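Local atomic coordinates of type II antifreeze protein (Brachyopsis rostratus, PDB entry 2ZIB), a protein that binds to ice crystals and inhibits their growth, protecting fish blood from freezing in subzero sea water. Residues A[64-78]-A[96-109]. Residues are numbered along the deposited sequence; the frame is centred on the assembly and turned at random.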
loop_
_atom_site.group_PDB
_atom_site.type_symbol
_atom_site.label_atom_id
_atom_site.label_comp_id
_atom_site.label_asym_id
_atom_site.label_seq_id
_atom_site.Cartn_x
_atom_site.Cartn_y
_atom_site.Cartn_z
ATOM N N ILE A 64 11.298 -2.452 -1.440
ATOM C CA ILE A 64 10.107 -3.046 -0.772
ATOM C C ILE A 64 9.338 -1.951 -0.048
ATOM O O ILE A 64 9.919 -1.103 0.651
ATOM C CB ILE A 64 10.559 -4.075 0.282
ATOM C CG1 ILE A 64 11.191 -5.291 -0.402
ATOM C CG2 ILE A 64 9.356 -4.502 1.132
ATOM C CD1 ILE A 64 11.901 -6.210 0.567
ATOM N N VAL A 65 8.009 -1.973 -0.179
ATOM C CA VAL A 65 7.171 -1.041 0.601
ATOM C C VAL A 65 5.950 -1.764 1.116
ATOM O O VAL A 65 5.306 -2.555 0.405
ATOM C CB VAL A 65 6.688 0.220 -0.209
ATOM C CG1 VAL A 65 7.826 1.191 -0.419
ATOM C CG2 VAL A 65 5.949 -0.137 -1.515
ATOM N N TRP A 66 5.607 -1.480 2.364
ATOM C CA TRP A 66 4.287 -1.859 2.865
ATOM C C TRP A 66 3.167 -1.127 2.129
ATOM O O TRP A 66 3.286 0.064 1.878
ATOM C CB TRP A 66 4.190 -1.560 4.356
ATOM C CG TRP A 66 5.000 -2.405 5.259
ATOM C CD1 TRP A 66 5.846 -1.962 6.266
ATOM C CD2 TRP A 66 4.978 -3.848 5.367
ATOM N NE1 TRP A 66 6.328 -3.030 6.983
ATOM C CE2 TRP A 66 5.770 -4.196 6.503
ATOM C CE3 TRP A 66 4.271 -4.877 4.698
ATOM C CZ2 TRP A 66 5.940 -5.532 6.913
ATOM C CZ3 TRP A 66 4.464 -6.199 5.100
ATOM C CH2 TRP A 66 5.286 -6.513 6.211
ATOM N N ILE A 67 2.119 -1.869 1.787
ATOM C CA ILE A 67 0.857 -1.288 1.276
ATOM C C ILE A 67 -0.290 -1.769 2.146
ATOM O O ILE A 67 -0.066 -2.515 3.118
ATOM C CB ILE A 67 0.685 -1.555 -0.238
ATOM C CG1 ILE A 67 0.733 -3.067 -0.556
ATOM C CG2 ILE A 67 1.766 -0.750 -1.019
ATOM C CD1 ILE A 67 0.373 -3.392 -2.001
ATOM N N GLY A 68 -1.527 -1.363 1.833
ATOM C CA GLY A 68 -2.557 -1.443 2.857
ATOM C C GLY A 68 -3.309 -2.740 3.039
ATOM O O GLY A 68 -4.358 -2.748 3.675
ATOM N N GLY A 69 -2.776 -3.853 2.522
ATOM C CA GLY A 69 -3.455 -5.125 2.599
ATOM C C GLY A 69 -3.061 -5.896 3.852
ATOM O O GLY A 69 -1.883 -5.953 4.250
ATOM N N SER A 70 -4.045 -6.543 4.474
ATOM C CA SER A 70 -3.737 -7.520 5.524
ATOM C C SER A 70 -4.810 -8.610 5.517
ATOM O O SER A 70 -5.929 -8.387 5.034
ATOM C CB SER A 70 -3.603 -6.860 6.929
ATOM O OG SER A 70 -4.857 -6.339 7.376
ATOM N N ALA A 71 -4.440 -9.763 6.070
ATOM C CA ALA A 71 -5.355 -10.931 6.164
ATOM C C ALA A 71 -5.063 -11.622 7.478
ATOM O O ALA A 71 -4.708 -12.790 7.535
ATOM C CB ALA A 71 -5.147 -11.873 4.958
ATOM N N CYS A 72 -5.233 -10.879 8.569
ATOM C CA CYS A 72 -4.779 -11.309 9.871
ATOM C C CYS A 72 -5.881 -11.819 10.770
ATOM O O CYS A 72 -5.605 -12.233 11.893
ATOM C CB CYS A 72 -4.026 -10.156 10.581
ATOM S SG CYS A 72 -2.556 -9.614 9.671
ATOM N N LYS A 73 -7.118 -11.785 10.298
ATOM C CA LYS A 73 -8.263 -12.279 11.072
ATOM C C LYS A 73 -8.702 -13.658 10.609
ATOM O O LYS A 73 -8.815 -14.618 11.398
ATOM C CB LYS A 73 -9.418 -11.266 11.019
ATOM C CG LYS A 73 -9.157 -9.946 11.705
ATOM C CD LYS A 73 -10.360 -9.019 11.567
ATOM C CE LYS A 73 -9.993 -7.567 11.936
ATOM N NZ LYS A 73 -11.240 -6.788 12.269
ATOM N N VAL A 74 -9.014 -13.760 9.325
ATOM C CA VAL A 74 -9.400 -15.026 8.669
ATOM C C VAL A 74 -8.315 -15.279 7.621
ATOM O O VAL A 74 -8.051 -14.424 6.779
ATOM C CB VAL A 74 -10.791 -14.874 8.012
ATOM C CG1 VAL A 74 -11.061 -16.094 7.121
ATOM C CG2 VAL A 74 -11.905 -14.739 9.095
ATOM N N ALA A 75 -7.690 -16.463 7.698
ATOM C CA ALA A 75 -6.549 -16.746 6.827
ATOM C C ALA A 75 -6.945 -16.564 5.368
ATOM O O ALA A 75 -8.010 -17.066 4.934
ATOM C CB ALA A 75 -6.025 -18.155 7.062
ATOM N N GLY A 76 -6.136 -15.826 4.622
ATOM C CA GLY A 76 -6.376 -15.628 3.197
ATOM C C GLY A 76 -7.471 -14.649 2.826
ATOM O O GLY A 76 -7.677 -14.434 1.627
ATOM N N ALA A 77 -8.143 -14.025 3.808
ATOM C CA ALA A 77 -9.220 -13.085 3.477
ATOM C C ALA A 77 -8.610 -11.683 3.544
ATOM O O ALA A 77 -8.449 -11.106 4.610
ATOM C CB ALA A 77 -10.357 -13.270 4.439
ATOM N N TRP A 78 -8.199 -11.181 2.387
ATOM C CA TRP A 78 -7.489 -9.901 2.277
ATOM C C TRP A 78 -8.485 -8.738 2.357
ATOM O O TRP A 78 -9.555 -8.778 1.755
ATOM C CB TRP A 78 -6.637 -9.874 0.979
ATOM C CG TRP A 78 -5.527 -10.838 1.072
ATOM C CD1 TRP A 78 -5.548 -12.162 0.671
ATOM C CD2 TRP A 78 -4.295 -10.641 1.772
ATOM N NE1 TRP A 78 -4.409 -12.786 1.120
ATOM C CE2 TRP A 78 -3.623 -11.870 1.791
ATOM C CE3 TRP A 78 -3.719 -9.537 2.453
ATOM C CZ2 TRP A 78 -2.400 -12.048 2.444
ATOM C CZ3 TRP A 78 -2.514 -9.714 3.074
ATOM C CH2 TRP A 78 -1.862 -10.945 3.079
ATOM N N PRO A 96 -0.458 -15.379 -2.641
ATOM C CA PRO A 96 0.001 -15.324 -1.252
ATOM C C PRO A 96 0.106 -16.693 -0.600
ATOM O O PRO A 96 -0.572 -17.613 -1.017
ATOM C CB PRO A 96 -1.115 -14.479 -0.588
ATOM C CG PRO A 96 -2.396 -14.825 -1.365
ATOM C CD PRO A 96 -1.881 -15.009 -2.788
ATOM N N ASN A 97 0.930 -16.835 0.431
ATOM C CA ASN A 97 0.942 -18.137 1.164
ATOM C C ASN A 97 -0.269 -18.261 2.105
ATOM O O ASN A 97 -0.643 -19.394 2.407
ATOM C CB ASN A 97 2.220 -18.399 1.964
ATOM C CG ASN A 97 3.311 -18.905 1.129
ATOM O OD1 ASN A 97 3.361 -20.107 0.745
ATOM N ND2 ASN A 97 4.209 -18.005 0.803
ATOM N N ASP A 98 -0.878 -17.131 2.493
ATOM C CA ASP A 98 -2.081 -17.170 3.341
ATOM C C ASP A 98 -1.837 -17.938 4.655
ATOM O O ASP A 98 -2.731 -18.628 5.172
ATOM C CB ASP A 98 -3.283 -17.724 2.563
ATOM C CG ASP A 98 -3.783 -16.766 1.533
ATOM O OD1 ASP A 98 -3.444 -15.538 1.591
ATOM O OD2 ASP A 98 -4.589 -17.165 0.666
ATOM N N ILE A 99 -0.640 -17.811 5.210
ATOM C CA ILE A 99 -0.344 -18.316 6.554
ATOM C C ILE A 99 -0.564 -17.162 7.523
ATOM O O ILE A 99 -0.015 -16.065 7.306
ATOM C CB ILE A 99 1.123 -18.888 6.610
ATOM C CG1 ILE A 99 1.354 -20.004 5.572
ATOM C CG2 ILE A 99 1.413 -19.416 7.992
ATOM C CD1 ILE A 99 2.862 -20.281 5.268
ATOM N N LEU A 100 -1.325 -17.376 8.601
ATOM C CA LEU A 100 -1.691 -16.259 9.459
ATOM C C LEU A 100 -0.489 -15.566 10.143
ATOM O O LEU A 100 -0.541 -14.375 10.424
ATOM C CB LEU A 100 -2.683 -16.709 10.561
ATOM C CG LEU A 100 -4.131 -16.828 10.068
ATOM C CD1 LEU A 100 -4.947 -17.614 11.073
ATOM C CD2 LEU A 100 -4.772 -15.463 9.932
ATOM N N SER A 101 0.590 -16.300 10.387
ATOM C CA SER A 101 1.805 -15.698 10.936
ATOM C C SER A 101 2.423 -14.595 10.062
ATOM O O SER A 101 3.230 -13.800 10.555
ATOM C CB SER A 101 2.871 -16.789 11.172
ATOM O OG SER A 101 3.283 -17.352 9.952
ATOM N N ASP A 102 2.110 -14.601 8.760
ATOM C CA ASP A 102 2.763 -13.729 7.799
ATOM C C ASP A 102 1.648 -13.046 6.986
ATOM O O ASP A 102 1.402 -13.426 5.828
ATOM C CB ASP A 102 3.622 -14.573 6.822
ATOM C CG ASP A 102 4.877 -15.154 7.425
ATOM O OD1 ASP A 102 4.860 -15.685 8.559
ATOM O OD2 ASP A 102 5.963 -15.070 6.799
ATOM N N CYS A 103 0.968 -12.078 7.604
ATOM C CA CYS A 103 -0.355 -11.674 7.090
ATOM C C CYS A 103 -0.462 -10.233 6.650
ATOM O O CYS A 103 -1.552 -9.753 6.417
ATOM C CB CYS A 103 -1.454 -12.054 8.106
ATOM S SG CYS A 103 -1.308 -11.219 9.716
ATOM N N CYS A 104 0.697 -9.597 6.426
ATOM C CA CYS A 104 0.688 -8.218 5.927
ATOM C C CYS A 104 1.238 -8.127 4.486
ATOM O O CYS A 104 2.242 -8.784 4.134
ATOM C CB CYS A 104 1.515 -7.335 6.855
ATOM S SG CYS A 104 0.623 -6.865 8.338
ATOM N N MET A 105 0.607 -7.295 3.652
ATOM C CA MET A 105 0.948 -7.209 2.238
ATOM C C MET A 105 1.996 -6.163 1.953
ATOM O O MET A 105 1.909 -5.023 2.429
ATOM C CB MET A 105 -0.322 -6.852 1.494
ATOM C CG MET A 105 -0.208 -6.791 -0.033
ATOM S SD MET A 105 -1.633 -5.969 -0.789
ATOM C CE MET A 105 -2.916 -7.218 -0.689
ATOM N N GLN A 106 2.966 -6.519 1.120
ATOM C CA GLN A 106 3.939 -5.565 0.649
ATOM C C GLN A 106 4.125 -5.698 -0.858
ATOM O O GLN A 106 3.892 -6.757 -1.429
ATOM C CB GLN A 106 5.315 -5.754 1.286
ATOM C CG GLN A 106 5.872 -7.140 1.165
ATOM C CD GLN A 106 7.261 -7.297 1.745
ATOM O OE1 GLN A 106 8.141 -7.782 1.022
ATOM N NE2 GLN A 106 7.473 -6.904 2.991
ATOM N N MET A 107 4.615 -4.614 -1.457
ATOM C CA MET A 107 5.253 -4.685 -2.794
ATOM C C MET A 107 6.676 -5.170 -2.538
ATOM O O MET A 107 7.419 -4.548 -1.733
ATOM C CB MET A 107 5.248 -3.328 -3.483
ATOM C CG MET A 107 3.830 -2.791 -3.711
ATOM S SD MET A 107 3.841 -1.082 -4.300
ATOM C CE MET A 107 3.440 -1.249 -5.979
ATOM N N THR A 108 7.083 -6.246 -3.238
ATOM C CA THR A 108 8.395 -6.840 -3.034
ATOM C C THR A 108 9.511 -6.112 -3.774
ATOM O O THR A 108 9.278 -5.127 -4.497
ATOM C CB THR A 108 8.408 -8.318 -3.412
ATOM O OG1 THR A 108 8.190 -8.457 -4.831
ATOM C CG2 THR A 108 7.387 -9.162 -2.647
ATOM N N ALA A 109 10.738 -6.602 -3.589
ATOM C CA ALA A 109 11.922 -6.052 -4.230
ATOM C C ALA A 109 12.005 -6.433 -5.716
ATOM O O ALA A 109 12.864 -5.905 -6.421
ATOM C CB ALA A 109 13.150 -6.555 -3.520
HETATM O O HOH W 1 -6.004 -15.280 -0.466
#
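V65-I67 and C104-M107 pair as antiparallel strands in the C-type lectin fold, and beyond them a disulfide joins the two segments. Strand 65-67 lies between 104-107 and the parallel strand 124-131. V65 and M107 exchange two backbone hydrogen bonds, and I67 N reaches M105 O. The chain then bends at G68, and a beta bulge shifts the register by two. Pairing resumes with M105 N to G69 O (2.9 Å) and A71 N to C103 O.

W66 and Q106 share one side of the sheet with C104. Q106 NE2 lies over one W66 ring face, near its rim, 3.7 Å above the plane. The amide plane is turned 72° from the ring, so the two do not stack flat. C104 CB touches W66 CZ3, and C104 SG stands above the six-membered ring at a distance while bonded to C120. W66 NE1 is held by the carbonyls of M29 and A122.

On the other side, I67 CD1 packs on M105 SD at 3.5 Å, and V65 CG2 meets M107 SD. M105 leaves its backbone with CG anti to N (chi1 -177°), then bends at the thioether. Its CE touches G69 CA and W78 CE3, just after the corner at G68.

The C72-C103 disulfide (chi3 101°) ties the loops together. L100 CD2 rests near A71 O, and its CG touches A75 CB. W78 has A71 CB over the centre of one ring face, 3.4 Å above the plane. P96, after a cis peptide bond, brings CG against W78 NE1. One water bridges G76 O and D98 OD2. The other carboxylate oxygen, D98 OD1, accepts a hydrogen bond from W78 NE1 on its syn side at 3.0 Å, close to the indole plane.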